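Local coordinates for small ribosomal subunit protein bS6 (PDB 1VMB) that probably binds 16S ribosomal RNA together with protein bS18 as a structural component of the small ribosomal subunit, at residues A[40-45]-A[94-99]. Numbering follows the deposited sequence.
Sequences VERVKK and ENFYRV
The rings of Phe96 and Tyr97 are both met obliquely by Val43, and the CB of Arg42 approaches the Phe96 ring in the same slanted way. The setting is the split beta-alpha-beta fold of the bS6 family: helices 33-51 and 91-98 lie side by side on one surface of a four-stranded antiparallel sheet of strand order 2-3-1-4. Their local axes run roughly antiparallel, at 151°, and come no closer than 10.8 Å, a spacing bridged by side chains without any hydrogen bond between the segments. Val43 supplies most of the bridge from its helix: segment 94-99 buries 59 Å² of it, against 28 Å² of Arg42. With CG1 of Val43 anti to the backbone N (chi1 174°), its CG2 meets both rings, 3.6 Å from CE2 of Phe96 and 4.0 Å from CE1 of Tyr97, while CG1 lies 3.9 Å from OH of Tyr97. That hydroxyl is hydrogen-bonded to Ser23 of the sheet, and the Tyr97 ring stacks on Trp106, so the tyrosine is held at both its polar and its aromatic parts. Ile103 touches Val43, Phe96 and Tyr97, joining the helix pair to strand 103-110. At the exposed margin, the extended chain of Arg42 leads its guanidinium away from helix 91-98; the contact is made at its aliphatic base, where CB lies 4.0 Å from CZ of Phe96.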
# COMPACT_ATOMS: atom_id res chain seq x y z
N VAL A 40 -2.92 -6.51 6.28
CA VAL A 40 -1.58 -6.12 5.81
C VAL A 40 -0.87 -7.29 5.10
O VAL A 40 -0.30 -7.09 4.00
CB VAL A 40 -0.73 -5.55 6.93
CG1 VAL A 40 0.71 -5.26 6.40
CG2 VAL A 40 -1.37 -4.23 7.44
N GLU A 41 -0.92 -8.45 5.71
CA GLU A 41 -0.29 -9.66 5.16
C GLU A 41 -0.95 -10.03 3.82
O GLU A 41 -0.24 -10.44 2.89
CB GLU A 41 -0.33 -10.75 6.18
CG GLU A 41 0.52 -10.49 7.43
CD GLU A 41 1.99 -10.22 7.11
OE1 GLU A 41 2.57 -10.91 6.24
OE2 GLU A 41 2.57 -9.28 7.71
N ARG A 42 -2.26 -9.81 3.69
CA ARG A 42 -2.94 -10.13 2.44
C ARG A 42 -2.47 -9.19 1.35
O ARG A 42 -2.19 -9.62 0.23
CB ARG A 42 -4.44 -10.03 2.58
CG ARG A 42 -4.99 -11.10 3.46
CD ARG A 42 -6.50 -11.03 3.47
NE ARG A 42 -7.12 -12.07 4.30
CZ ARG A 42 -7.53 -11.80 5.52
NH1 ARG A 42 -7.36 -10.56 6.04
NH2 ARG A 42 -8.09 -12.73 6.25
N VAL A 43 -2.34 -7.90 1.68
CA VAL A 43 -1.82 -6.95 0.68
C VAL A 43 -0.43 -7.34 0.22
O VAL A 43 -0.15 -7.31 -0.99
CB VAL A 43 -1.93 -5.46 1.17
CG1 VAL A 43 -1.28 -4.54 0.19
CG2 VAL A 43 -3.40 -5.02 1.37
N LYS A 44 0.46 -7.68 1.14
CA LYS A 44 1.81 -8.11 0.78
C LYS A 44 1.73 -9.26 -0.19
O LYS A 44 2.45 -9.28 -1.16
CB LYS A 44 2.62 -8.53 2.00
CG LYS A 44 3.00 -7.33 2.84
CD LYS A 44 3.28 -7.69 4.29
CE LYS A 44 4.45 -8.58 4.41
NZ LYS A 44 4.95 -8.84 5.85
N LYS A 45 0.91 -10.27 0.12
CA LYS A 45 0.80 -11.43 -0.75
C LYS A 45 0.22 -11.11 -2.13
O LYS A 45 0.65 -11.67 -3.18
CB LYS A 45 -0.05 -12.51 -0.06
CG LYS A 45 0.73 -13.32 1.01
CD LYS A 45 1.84 -14.10 0.39
CE LYS A 45 2.48 -14.99 1.37
NZ LYS A 45 3.43 -15.95 0.73
N GLU A 94 -4.97 -2.91 -7.25
CA GLU A 94 -6.14 -2.07 -7.26
C GLU A 94 -7.42 -2.84 -7.08
O GLU A 94 -8.31 -2.46 -6.29
CB GLU A 94 -6.15 -1.32 -8.58
CG GLU A 94 -7.38 -0.48 -8.79
CD GLU A 94 -7.44 0.78 -7.96
OE1 GLU A 94 -6.40 1.18 -7.38
OE2 GLU A 94 -8.55 1.37 -7.94
N ASN A 95 -7.51 -3.96 -7.79
CA ASN A 95 -8.71 -4.83 -7.69
C ASN A 95 -8.89 -5.47 -6.33
O ASN A 95 -10.02 -5.61 -5.86
CB ASN A 95 -8.71 -5.86 -8.81
CG ASN A 95 -9.01 -5.23 -10.15
OD1 ASN A 95 -9.39 -4.06 -10.24
ND2 ASN A 95 -8.86 -6.01 -11.20
N PHE A 96 -7.81 -5.86 -5.65
CA PHE A 96 -7.92 -6.31 -4.24
C PHE A 96 -8.54 -5.20 -3.37
O PHE A 96 -9.48 -5.42 -2.62
CB PHE A 96 -6.54 -6.71 -3.65
CG PHE A 96 -6.63 -7.07 -2.20
CD1 PHE A 96 -7.12 -8.27 -1.87
CD2 PHE A 96 -6.23 -6.18 -1.21
CE1 PHE A 96 -7.25 -8.63 -0.53
CE2 PHE A 96 -6.40 -6.52 0.16
CZ PHE A 96 -6.90 -7.75 0.44
N TYR A 97 -7.99 -4.01 -3.48
CA TYR A 97 -8.55 -2.89 -2.69
C TYR A 97 -10.03 -2.65 -2.98
O TYR A 97 -10.85 -2.48 -2.04
CB TYR A 97 -7.76 -1.61 -2.97
CG TYR A 97 -6.33 -1.53 -2.48
CD1 TYR A 97 -5.96 -1.95 -1.21
CD2 TYR A 97 -5.36 -0.90 -3.26
CE1 TYR A 97 -4.66 -1.84 -0.73
CE2 TYR A 97 -4.04 -0.76 -2.76
CZ TYR A 97 -3.70 -1.24 -1.53
OH TYR A 97 -2.44 -1.06 -1.06
N ARG A 98 -10.42 -2.68 -4.26
CA ARG A 98 -11.79 -2.45 -4.67
C ARG A 98 -12.80 -3.38 -4.00
O ARG A 98 -13.97 -3.02 -3.84
CB ARG A 98 -11.90 -2.54 -6.16
CG ARG A 98 -11.31 -1.38 -6.84
CD ARG A 98 -11.45 -1.41 -8.33
NE ARG A 98 -10.73 -0.28 -8.91
CZ ARG A 98 -10.97 0.24 -10.10
NH1 ARG A 98 -11.98 -0.17 -10.87
NH2 ARG A 98 -10.20 1.23 -10.54
N VAL A 99 -12.37 -4.58 -3.61
CA VAL A 99 -13.30 -5.60 -3.03
C VAL A 99 -13.23 -5.75 -1.53
O VAL A 99 -13.92 -6.59 -0.99
CB VAL A 99 -13.13 -6.98 -3.72
CG1 VAL A 99 -13.35 -6.84 -5.25
CG2 VAL A 99 -11.70 -7.61 -3.43